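Local coordinates for tRNA (adenine(58)-N(1))-methyltransferase TrmI (Thermus thermophilus, PDB 2PWY), which catalyses the S-adenosyl-L-methionine-dependent methylation of adenosine 58 in tRNA to N(1)-methyladenosine and is required for growth at extreme temperatures, at residues L21-E26 / E67-H72; S86-L91 / G169-L174; L110-A115 / A143-E148. All coordinates share one frame; numbering follows the deposited sequence.

The three contacts lead from the small N-terminal domain to the cofactor pocket. Contact 1 sets strand 19-22 and the loop after it against helix 66-72, and its centre lies 14 Å from that of contact 3. The two meet directly, Tyr69 CG being 3.4 Å from Phe144 CD1. Contact 3 in turn reaches contact 2, 15 Å away between centres, through Met88 CE and Leu110 CD2, 3.8 Å apart. Contacts 2 and 3 both hold S-adenosyl-L-homocysteine, by Asp173 and by the backbone of Leu110. Contact 1 stands back: the side chain of Tyr69 is about 10 Å from the ligand. The centres of contacts 1 and 2 are 24 Å apart.

Contact 1: residues L21-E26 / E67-H72; sequences LVFPKE and EEYLLH
Leu21 sets its CD2 methyl obliquely against the CD1-CE1 side of the Tyr69 ring, where Leu21 CD2 is 3.8 Å from Tyr69 CD1 and equally near to CE1. The second branch follows behind, with Leu21 CD1 at 4.1 Å from Tyr69 CD1. Both side chains hold CG anti to the backbone N (chi1 -159° for Leu21, -172° for Tyr69), which swings the leucine fork and the phenol ring into the space between strand and helix. Leu21 CD2 also reaches the helix backbone, 4.0 Å from His72 C. His72 starts out toward the strand, and it meets Leu21 at this backbone carbon, with His72 CB a little farther from Leu21 CD2 at 4.4 Å, while the imidazole leads away. A third, looser touch comes from Phe23, whose CZ lies close to the plane of the Tyr69 ring, beyond its edge, 4.4 Å from Tyr69 CE1.

Leu21 belongs to strand 19-22, an outer strand within the chain of the four-stranded antiparallel sheet of the N-terminal domain, and helix 66-72 follows strand 58-62 of that same sheet. The apolar patch, 179 Å² in all, therefore joins the small domain, which may take part in tRNA recognition, to a helix packed on the catalytic fold. Leu11 of strand 10-13 and Pro64 of the loop before helix 66-72 also touch Leu21.

Tyr69 is held at its far end as well: OH is hydrogen-bonded to Asn140 O of helix 131-144, and the ring stacks with Phe144. This pins the ring's position and satisfies its buried polar tip while its flank serves Leu21. Elsewhere on the helix, Glu67 and Glu68 form salt bridges with Arg220 and Arg253 of the second subunit.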
loop_
_atom_site.group_PDB
_atom_site.type_symbol
_atom_site.label_atom_id
_atom_site.label_comp_id
_atom_site.label_asym_id
_atom_site.label_seq_id
_atom_site.Cartn_x
_atom_site.Cartn_y
_atom_site.Cartn_z
ATOM N N LEU A 21 8.750 2.663 29.543
ATOM C CA LEU A 21 7.699 2.122 30.377
ATOM C C LEU A 21 8.224 2.041 31.803
ATOM O O LEU A 21 9.286 1.460 32.063
ATOM C CB LEU A 21 7.268 0.747 29.849
ATOM C CG LEU A 21 5.910 0.146 30.202
ATOM C CD1 LEU A 21 4.719 1.030 29.801
ATOM C CD2 LEU A 21 5.795 -1.213 29.528
ATOM N N VAL A 22 7.493 2.657 32.720
ATOM C CA VAL A 22 7.918 2.752 34.113
ATOM C C VAL A 22 6.816 2.201 35.007
ATOM O O VAL A 22 5.640 2.533 34.843
ATOM C CB VAL A 22 8.292 4.213 34.488
ATOM C CG1 VAL A 22 8.642 4.337 35.968
ATOM C CG2 VAL A 22 9.446 4.709 33.611
ATOM N N PHE A 23 7.205 1.320 35.922
ATOM C CA PHE A 23 6.294 0.766 36.909
ATOM C C PHE A 23 6.630 1.464 38.230
ATOM O O PHE A 23 7.591 1.092 38.909
ATOM C CB PHE A 23 6.450 -0.757 36.994
ATOM C CG PHE A 23 6.153 -1.467 35.694
ATOM C CD1 PHE A 23 4.888 -1.988 35.444
ATOM C CD2 PHE A 23 7.135 -1.586 34.709
ATOM C CE1 PHE A 23 4.603 -2.634 34.227
ATOM C CE2 PHE A 23 6.867 -2.227 33.490
ATOM C CZ PHE A 23 5.598 -2.753 33.247
ATOM N N PRO A 24 5.863 2.511 38.571
ATOM C CA PRO A 24 6.257 3.386 39.685
ATOM C C PRO A 24 6.271 2.660 41.021
ATOM O O PRO A 24 5.454 1.770 41.260
ATOM C CB PRO A 24 5.178 4.479 39.684
ATOM C CG PRO A 24 4.508 4.372 38.353
ATOM C CD PRO A 24 4.604 2.949 37.948
ATOM N N LYS A 25 7.216 3.036 41.873
ATOM C CA LYS A 25 7.292 2.515 43.234
ATOM C C LYS A 25 7.847 3.623 44.124
ATOM O O LYS A 25 8.664 4.427 43.682
ATOM C CB LYS A 25 8.153 1.243 43.290
ATOM C CG LYS A 25 9.631 1.455 43.014
ATOM C CD LYS A 25 10.366 0.158 42.720
ATOM C CE LYS A 25 11.874 0.372 42.839
ATOM N NZ LYS A 25 12.666 -0.641 42.072
ATOM N N GLU A 26 7.375 3.698 45.361
ATOM C CA GLU A 26 7.900 4.704 46.271
ATOM C C GLU A 26 9.382 4.452 46.522
ATOM O O GLU A 26 9.798 3.319 46.775
ATOM C CB GLU A 26 7.123 4.759 47.590
ATOM C CG GLU A 26 7.409 6.037 48.381
ATOM C CD GLU A 26 6.760 6.052 49.751
ATOM O OE1 GLU A 26 6.161 5.026 50.128
ATOM O OE2 GLU A 26 6.859 7.091 50.445
ATOM N N GLU A 67 -1.921 -0.176 22.745
ATOM C CA GLU A 67 -0.945 -0.133 21.658
ATOM C C GLU A 67 0.462 0.183 22.194
ATOM O O GLU A 67 1.413 -0.545 21.918
ATOM C CB GLU A 67 -1.365 0.893 20.606
ATOM C CG GLU A 67 -0.381 1.017 19.440
ATOM C CD GLU A 67 -0.820 2.056 18.428
ATOM O OE1 GLU A 67 -1.611 2.961 18.796
ATOM O OE2 GLU A 67 -0.385 1.947 17.259
ATOM N N GLU A 68 0.590 1.256 22.975
ATOM C CA GLU A 68 1.899 1.656 23.528
ATOM C C GLU A 68 2.485 0.574 24.425
ATOM O O GLU A 68 3.681 0.289 24.371
ATOM C CB GLU A 68 1.794 2.973 24.288
ATOM C CG GLU A 68 1.611 4.165 23.351
ATOM C CD GLU A 68 1.250 5.463 24.061
ATOM O OE1 GLU A 68 0.600 5.423 25.130
ATOM O OE2 GLU A 68 1.594 6.531 23.513
ATOM N N TYR A 69 1.627 -0.027 25.240
ATOM C CA TYR A 69 2.035 -1.097 26.130
ATOM C C TYR A 69 2.594 -2.309 25.369
ATOM O O TYR A 69 3.685 -2.786 25.696
ATOM C CB TYR A 69 0.861 -1.507 27.017
ATOM C CG TYR A 69 1.239 -2.482 28.092
ATOM C CD1 TYR A 69 2.128 -2.118 29.109
ATOM C CD2 TYR A 69 0.719 -3.763 28.097
ATOM C CE1 TYR A 69 2.481 -3.031 30.125
ATOM C CE2 TYR A 69 1.065 -4.684 29.096
ATOM C CZ TYR A 69 1.943 -4.311 30.104
ATOM O OH TYR A 69 2.275 -5.226 31.083
ATOM N N LEU A 70 1.852 -2.821 24.382
ATOM C CA LEU A 70 2.358 -3.946 23.583
ATOM C C LEU A 70 3.716 -3.670 22.963
ATOM O O LEU A 70 4.563 -4.559 22.896
ATOM C CB LEU A 70 1.384 -4.358 22.471
ATOM C CG LEU A 70 0.527 -5.570 22.769
ATOM C CD1 LEU A 70 -0.517 -5.191 23.818
ATOM C CD2 LEU A 70 -0.128 -6.105 21.500
ATOM N N LEU A 71 3.916 -2.437 22.504
ATOM C CA LEU A 71 5.126 -2.081 21.782
ATOM C C LEU A 71 6.343 -1.937 22.697
ATOM O O LEU A 71 7.474 -2.062 22.229
ATOM C CB LEU A 71 4.912 -0.805 20.978
ATOM C CG LEU A 71 3.874 -0.864 19.850
ATOM C CD1 LEU A 71 3.702 0.542 19.303
ATOM C CD2 LEU A 71 4.295 -1.854 18.757
ATOM N N HIS A 72 6.110 -1.699 23.989
ATOM C CA HIS A 72 7.197 -1.419 24.944
ATOM C C HIS A 72 7.355 -2.443 26.078
ATOM O O HIS A 72 8.408 -2.495 26.728
ATOM C CB HIS A 72 7.070 0.017 25.500
ATOM C CG HIS A 72 7.091 1.072 24.437
ATOM N ND1 HIS A 72 8.263 1.579 23.914
ATOM C CD2 HIS A 72 6.086 1.687 23.768
ATOM C CE1 HIS A 72 7.980 2.458 22.970
ATOM N NE2 HIS A 72 6.666 2.549 22.866
#

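Contact 2: residues S86-L91 / G169-L174; sequences SAMVTL and GVALDL. With SAH (S-adenosyl-L-homocysteine), chain E.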
loop_
_atom_site.group_PDB
_atom_site.type_symbol
_atom_site.label_atom_id
_atom_site.label_comp_id
_atom_site.label_asym_id
_atom_site.label_seq_id
_atom_site.Cartn_x
_atom_site.Cartn_y
_atom_site.Cartn_z
ATOM N N SER A 86 -5.938 -5.627 16.701
ATOM C CA SER A 86 -7.144 -4.835 16.472
ATOM C C SER A 86 -8.032 -5.451 15.378
ATOM O O SER A 86 -9.248 -5.643 15.574
ATOM C CB SER A 86 -6.726 -3.407 16.083
ATOM O OG SER A 86 -7.850 -2.586 15.834
ATOM N N ALA A 87 -7.433 -5.768 14.229
ATOM C CA ALA A 87 -8.166 -6.387 13.121
ATOM C C ALA A 87 -8.682 -7.771 13.491
ATOM O O ALA A 87 -9.811 -8.131 13.135
ATOM C CB ALA A 87 -7.305 -6.442 11.865
ATOM N N MET A 88 -7.869 -8.545 14.211
ATOM C CA MET A 88 -8.291 -9.902 14.589
ATOM C C MET A 88 -9.547 -9.903 15.448
ATOM O O MET A 88 -10.426 -10.739 15.258
ATOM C CB MET A 88 -7.165 -10.659 15.286
ATOM C CG MET A 88 -6.057 -11.023 14.342
ATOM S SD MET A 88 -4.698 -11.843 15.176
ATOM C CE MET A 88 -5.409 -13.481 15.389
ATOM N N VAL A 89 -9.647 -8.953 16.374
ATOM C CA VAL A 89 -10.838 -8.859 17.215
ATOM C C VAL A 89 -12.091 -8.584 16.380
ATOM O O VAL A 89 -13.155 -9.160 16.636
ATOM C CB VAL A 89 -10.644 -7.814 18.317
ATOM C CG1 VAL A 89 -11.968 -7.525 19.029
ATOM C CG2 VAL A 89 -9.581 -8.324 19.306
ATOM N N THR A 90 -11.959 -7.727 15.369
ATOM C CA THR A 90 -13.077 -7.420 14.481
ATOM C C THR A 90 -13.408 -8.607 13.573
ATOM O O THR A 90 -14.576 -8.934 13.365
ATOM C CB THR A 90 -12.795 -6.161 13.634
ATOM O OG1 THR A 90 -12.627 -5.046 14.525
ATOM C CG2 THR A 90 -13.990 -5.864 12.700
ATOM N N LEU A 91 -12.382 -9.249 13.023
ATOM C CA LEU A 91 -12.610 -10.416 12.164
ATOM C C LEU A 91 -13.230 -11.591 12.927
ATOM O O LEU A 91 -14.019 -12.353 12.370
ATOM C CB LEU A 91 -11.320 -10.840 11.486
ATOM C CG LEU A 91 -10.751 -9.819 10.490
ATOM C CD1 LEU A 91 -9.356 -10.264 10.068
ATOM C CD2 LEU A 91 -11.671 -9.687 9.282
ATOM N N GLY A 169 -15.178 -17.870 19.077
ATOM C CA GLY A 169 -14.096 -17.506 18.159
ATOM C C GLY A 169 -12.855 -18.248 18.586
ATOM O O GLY A 169 -12.752 -18.689 19.744
ATOM N N VAL A 170 -11.934 -18.417 17.645
ATOM C CA VAL A 170 -10.631 -19.023 17.921
ATOM C C VAL A 170 -9.559 -18.122 17.323
ATOM O O VAL A 170 -9.555 -17.893 16.120
ATOM C CB VAL A 170 -10.498 -20.439 17.318
ATOM C CG1 VAL A 170 -9.077 -20.980 17.526
ATOM C CG2 VAL A 170 -11.542 -21.400 17.944
ATOM N N ALA A 171 -8.658 -17.630 18.170
ATOM C CA ALA A 171 -7.569 -16.749 17.747
ATOM C C ALA A 171 -6.269 -17.523 17.803
ATOM O O ALA A 171 -5.892 -18.037 18.866
ATOM C CB ALA A 171 -7.485 -15.539 18.673
ATOM N N LEU A 172 -5.575 -17.597 16.667
ATOM C CA LEU A 172 -4.304 -18.307 16.610
ATOM C C LEU A 172 -3.158 -17.398 16.238
ATOM O O LEU A 172 -3.249 -16.603 15.291
ATOM C CB LEU A 172 -4.359 -19.477 15.616
ATOM C CG LEU A 172 -5.389 -20.565 15.924
ATOM C CD1 LEU A 172 -5.239 -21.643 14.898
ATOM C CD2 LEU A 172 -5.221 -21.133 17.345
ATOM N N ASP A 173 -2.085 -17.514 17.008
ATOM C CA ASP A 173 -0.807 -16.922 16.652
ATOM C C ASP A 173 0.238 -17.948 17.065
ATOM O O ASP A 173 0.632 -18.013 18.227
ATOM C CB ASP A 173 -0.590 -15.574 17.360
ATOM C CG ASP A 173 0.765 -14.945 17.036
ATOM O OD1 ASP A 173 1.572 -15.549 16.278
ATOM O OD2 ASP A 173 1.025 -13.830 17.556
ATOM N N LEU A 174 0.639 -18.770 16.096
ATOM C CA LEU A 174 1.617 -19.840 16.301
ATOM C C LEU A 174 2.108 -20.338 14.936
ATOM O O LEU A 174 1.458 -20.105 13.910
ATOM C CB LEU A 174 1.042 -20.979 17.174
ATOM C CG LEU A 174 -0.460 -21.346 17.131
ATOM C CD1 LEU A 174 -0.830 -21.858 15.756
ATOM C CD2 LEU A 174 -0.845 -22.392 18.197
HETATM N N SAH E . 0.049 -13.509 20.120
HETATM C CA SAH E . 1.127 -13.611 21.157
HETATM C CB SAH E . 2.423 -14.129 20.548
HETATM C CG SAH E . 2.364 -15.628 20.239
HETATM S SD SAH E . 4.010 -16.224 19.769
HETATM C C SAH E . 1.318 -12.246 21.791
HETATM O O SAH E . 0.711 -11.264 21.338
HETATM O OXT SAH E . 2.059 -12.108 22.771
HETATM C "C5'" SAH E . 3.526 -17.954 19.539
HETATM C "C4'" SAH E . 3.458 -18.717 20.867
HETATM O "O4'" SAH E . 2.714 -19.902 20.675
HETATM C "C3'" SAH E . 4.811 -19.155 21.441
HETATM O "O3'" SAH E . 4.891 -18.698 22.787
HETATM C "C2'" SAH E . 4.790 -20.682 21.358
HETATM O "O2'" SAH E . 5.415 -21.319 22.448
HETATM C "C1'" SAH E . 3.310 -20.970 21.407
HETATM N N9 SAH E . 2.815 -22.183 20.737
HETATM C C8 SAH E . 3.131 -22.618 19.480
HETATM N N7 SAH E . 2.385 -23.718 19.232
HETATM C C5 SAH E . 1.569 -23.963 20.280
HETATM C C6 SAH E . 0.613 -24.954 20.537
HETATM N N6 SAH E . 0.341 -25.909 19.634
HETATM N N1 SAH E . -0.056 -24.914 21.753
HETATM C C2 SAH E . 0.216 -23.942 22.685
HETATM N N3 SAH E . 1.170 -22.978 22.421
HETATM C C4 SAH E . 1.829 -22.991 21.238
#
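Met88 leaves its helix with CB directed toward the strand, yet CB is still 5.9 Å from Ala171 CB. CG stands beside the backbone N (chi1 -71°), and the nearly straight second torsion carries SD forward without touching: Met88 SD is 5.0 Å from Leu172 O. The bend comes at chi3, 77°, and turns CE onto the strand. Met88 CE alone makes the contact, 3.8 Å from Leu172 O, a van der Waals approach to the strand backbone, and 4.4 Å from Ala171 CB. Ala171 presents its small methyl toward the helix, whereas the Leu172 side chain points to the other side of the sheet, so the methionine meets only the carbonyl of that residue.

One residue further on, the strand enters the cofactor site. Asp173 OD2 accepts a hydrogen bond from the amino N of S-adenosyl-L-homocysteine at 2.8 Å and a second bond links it to Thr80 OG1, so two partners grip this buried oxygen and fix the carboxylate. Leu174 packs on the adenine, with CB 3.5 Å from the ligand's C8 and CD2 3.6 Å from its C5.

Asp173 thus lies at the cofactor side of the strand. The parallel order 123-128, 99-103, 167-173, 192-198, with its flanking helices, is that of the Rossmann-like class I methyltransferase fold. Strand 167-173 is bonded to 99-103 through Ala171, which pairs with Leu101 and Ala103. Helix 82-91 covers one side of it next to helix 109-118, whose Leu110 touches Met88 and whose Leu114 touches Ala171.

Contact 3: residues L110-A115 / A143-E148; sequences LTLFLA and AFWQVE. With SAH (S-adenosyl-L-homocysteine), chain E.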
loop_
_atom_site.group_PDB
_atom_site.type_symbol
_atom_site.label_atom_id
_atom_site.label_comp_id
_atom_site.label_asym_id
_atom_site.label_seq_id
_atom_site.Cartn_x
_atom_site.Cartn_y
_atom_site.Cartn_z
ATOM N N LEU A 110 -1.799 -10.173 22.242
ATOM C CA LEU A 110 -3.127 -10.478 21.692
ATOM C C LEU A 110 -4.112 -10.807 22.828
ATOM O O LEU A 110 -5.276 -10.409 22.783
ATOM C CB LEU A 110 -3.036 -11.616 20.665
ATOM C CG LEU A 110 -4.357 -11.993 19.981
ATOM C CD1 LEU A 110 -5.036 -10.774 19.370
ATOM C CD2 LEU A 110 -4.171 -13.144 18.959
ATOM N N THR A 111 -3.630 -11.502 23.860
ATOM C CA THR A 111 -4.459 -11.824 25.026
ATOM C C THR A 111 -5.159 -10.581 25.577
ATOM O O THR A 111 -6.355 -10.615 25.870
ATOM C CB THR A 111 -3.649 -12.493 26.155
ATOM O OG1 THR A 111 -2.875 -13.572 25.607
ATOM C CG2 THR A 111 -4.607 -13.024 27.233
ATOM N N LEU A 112 -4.411 -9.484 25.700
ATOM C CA LEU A 112 -4.980 -8.243 26.213
ATOM C C LEU A 112 -6.083 -7.680 25.316
ATOM O O LEU A 112 -7.131 -7.247 25.815
ATOM C CB LEU A 112 -3.864 -7.222 26.454
ATOM C CG LEU A 112 -3.024 -7.500 27.714
ATOM C CD1 LEU A 112 -1.726 -6.709 27.652
ATOM C CD2 LEU A 112 -3.816 -7.179 29.020
ATOM N N PHE A 113 -5.866 -7.719 24.001
ATOM C CA PHE A 113 -6.879 -7.267 23.039
ATOM C C PHE A 113 -8.145 -8.126 23.154
ATOM O O PHE A 113 -9.275 -7.610 23.220
ATOM C CB PHE A 113 -6.327 -7.305 21.609
ATOM C CG PHE A 113 -5.589 -6.051 21.230
ATOM C CD1 PHE A 113 -4.267 -5.861 21.621
ATOM C CD2 PHE A 113 -6.239 -5.045 20.506
ATOM C CE1 PHE A 113 -3.575 -4.668 21.285
ATOM C CE2 PHE A 113 -5.563 -3.862 20.164
ATOM C CZ PHE A 113 -4.240 -3.674 20.555
ATOM N N LEU A 114 -7.949 -9.439 23.208
ATOM C CA LEU A 114 -9.067 -10.386 23.356
ATOM C C LEU A 114 -9.852 -10.158 24.661
ATOM O O LEU A 114 -11.095 -10.184 24.684
ATOM C CB LEU A 114 -8.548 -11.836 23.285
ATOM C CG LEU A 114 -7.864 -12.292 21.978
ATOM C CD1 LEU A 114 -7.341 -13.725 22.162
ATOM C CD2 LEU A 114 -8.781 -12.179 20.764
ATOM N N ALA A 115 -9.115 -9.913 25.741
ATOM C CA ALA A 115 -9.703 -9.724 27.071
ATOM C C ALA A 115 -10.555 -8.451 27.159
ATOM O O ALA A 115 -11.615 -8.466 27.761
ATOM C CB ALA A 115 -8.600 -9.732 28.141
ATOM N N ALA A 143 -0.046 -6.917 34.850
ATOM C CA ALA A 143 0.506 -5.581 35.094
ATOM C C ALA A 143 -0.345 -4.473 34.477
ATOM O O ALA A 143 -0.232 -3.301 34.863
ATOM C CB ALA A 143 1.941 -5.495 34.569
ATOM N N PHE A 144 -1.197 -4.849 33.521
ATOM C CA PHE A 144 -1.959 -3.882 32.731
ATOM C C PHE A 144 -3.469 -4.016 32.918
ATOM O O PHE A 144 -4.209 -3.046 32.724
ATOM C CB PHE A 144 -1.626 -4.082 31.251
ATOM C CG PHE A 144 -2.053 -2.948 30.368
ATOM C CD1 PHE A 144 -1.290 -1.782 30.297
ATOM C CD2 PHE A 144 -3.201 -3.045 29.590
ATOM C CE1 PHE A 144 -1.672 -0.723 29.459
ATOM C CE2 PHE A 144 -3.589 -1.987 28.765
ATOM C CZ PHE A 144 -2.814 -0.831 28.696
ATOM N N TRP A 145 -3.910 -5.208 33.315
ATOM C CA TRP A 145 -5.317 -5.595 33.264
ATOM C C TRP A 145 -5.653 -6.424 34.493
ATOM O O TRP A 145 -5.065 -7.491 34.708
ATOM C CB TRP A 145 -5.527 -6.421 31.993
ATOM C CG TRP A 145 -6.899 -7.013 31.728
ATOM C CD1 TRP A 145 -7.226 -8.330 31.793
ATOM C CD2 TRP A 145 -8.087 -6.325 31.279
ATOM N NE1 TRP A 145 -8.539 -8.522 31.426
ATOM C CE2 TRP A 145 -9.094 -7.310 31.109
ATOM C CE3 TRP A 145 -8.398 -4.986 31.009
ATOM C CZ2 TRP A 145 -10.392 -6.996 30.702
ATOM C CZ3 TRP A 145 -9.706 -4.668 30.597
ATOM C CH2 TRP A 145 -10.681 -5.683 30.441
ATOM N N GLN A 146 -6.598 -5.927 35.284
ATOM C CA GLN A 146 -6.938 -6.537 36.564
ATOM C C GLN A 146 -8.206 -7.401 36.542
ATOM O O GLN A 146 -8.531 -8.052 37.544
ATOM C CB GLN A 146 -7.033 -5.455 37.654
ATOM N N VAL A 147 -8.912 -7.412 35.412
ATOM C CA VAL A 147 -10.150 -8.182 35.280
ATOM C C VAL A 147 -9.817 -9.666 35.117
ATOM O O VAL A 147 -9.001 -10.031 34.269
ATOM C CB VAL A 147 -11.016 -7.665 34.093
ATOM C CG1 VAL A 147 -12.238 -8.540 33.878
ATOM C CG2 VAL A 147 -11.426 -6.201 34.310
ATOM N N GLU A 148 -10.451 -10.509 35.937
ATOM C CA GLU A 148 -10.146 -11.943 35.978
ATOM C C GLU A 148 -10.973 -12.715 34.945
ATOM O O GLU A 148 -11.759 -13.604 35.279
ATOM C CB GLU A 148 -10.321 -12.491 37.407
ATOM C CG GLU A 148 -9.244 -11.962 38.373
ATOM C CD GLU A 148 -9.559 -12.189 39.851
ATOM O OE1 GLU A 148 -10.664 -12.677 40.187
ATOM O OE2 GLU A 148 -8.689 -11.860 40.686
HETATM N N SAH E . 0.049 -13.509 20.120
HETATM C CA SAH E . 1.127 -13.611 21.157
HETATM C CB SAH E . 2.423 -14.129 20.548
HETATM C CG SAH E . 2.364 -15.628 20.239
HETATM S SD SAH E . 4.010 -16.224 19.769
HETATM C C SAH E . 1.318 -12.246 21.791
HETATM O O SAH E . 0.711 -11.264 21.338
HETATM O OXT SAH E . 2.059 -12.108 22.771
HETATM C "C5'" SAH E . 3.526 -17.954 19.539
HETATM C "C4'" SAH E . 3.458 -18.717 20.867
HETATM O "O4'" SAH E . 2.714 -19.902 20.675
HETATM C "C3'" SAH E . 4.811 -19.155 21.441
HETATM O "O3'" SAH E . 4.891 -18.698 22.787
HETATM C "C2'" SAH E . 4.790 -20.682 21.358
HETATM O "O2'" SAH E . 5.415 -21.319 22.448
HETATM C "C1'" SAH E . 3.310 -20.970 21.407
HETATM N N9 SAH E . 2.815 -22.183 20.737
HETATM C C8 SAH E . 3.131 -22.618 19.480
HETATM N N7 SAH E . 2.385 -23.718 19.232
HETATM C C5 SAH E . 1.569 -23.963 20.280
HETATM C C6 SAH E . 0.613 -24.954 20.537
HETATM N N6 SAH E . 0.341 -25.909 19.634
HETATM N N1 SAH E . -0.056 -24.914 21.753
HETATM C C2 SAH E . 0.216 -23.942 22.685
HETATM N N3 SAH E . 1.170 -22.978 22.421
HETATM C C4 SAH E . 1.829 -22.991 21.238
#
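Leu112 and Trp145 run antiparallel alongside each other, and the close approach falls at the root of the tryptophan: Leu112 CD2 is 3.5 Å from Trp145 CB. In the Rossmann-like fold, helix 109-118 and helix 131-144 belong to successive beta-alpha-beta units, linking parallel strands 99-103, 123-128 and 150-154; here the first helix meets residues 143-148, where helix 131-144 gives way to a loop. Leu112 CD2 also comes obliquely to the Phe144 ring, 4.2 Å from Phe144 CD2, and so fills the angle between two aromatic side chains.

Trp145 holds CG anti to its own N (chi1 177°), which sends the indole along the helix, past Leu112 to Ala115 a turn further on. There the methyl Ala115 CB meets the five-membered ring obliquely, 3.5 Å from Trp145 NE1, while the six-membered ring reaches the backbone, with Trp145 CZ2 3.5 Å from Ala115 O. Val147 CB lies 3.3 Å above one indole face of Trp145, offset toward its rim. Asn149 serves both partners: its OD1 is hydrogen-bonded to Trp145 NE1 and its ND2 to Ala115 O, which satisfies the indole N-H and ties it to the helix. An alanine in place of Trp145 would probably leave Ala115 and Val147 without the ring they pack on and Asn149 OD1 without its N-H partner.

Leu66 of helix 66-72 touches both Leu112 and Phe144. The opposite end of segment 110-115 faces the cofactor: Leu110 N donates to the carboxylate O of S-adenosyl-L-homocysteine at 2.9 Å, with an N-H...O angle of 161°.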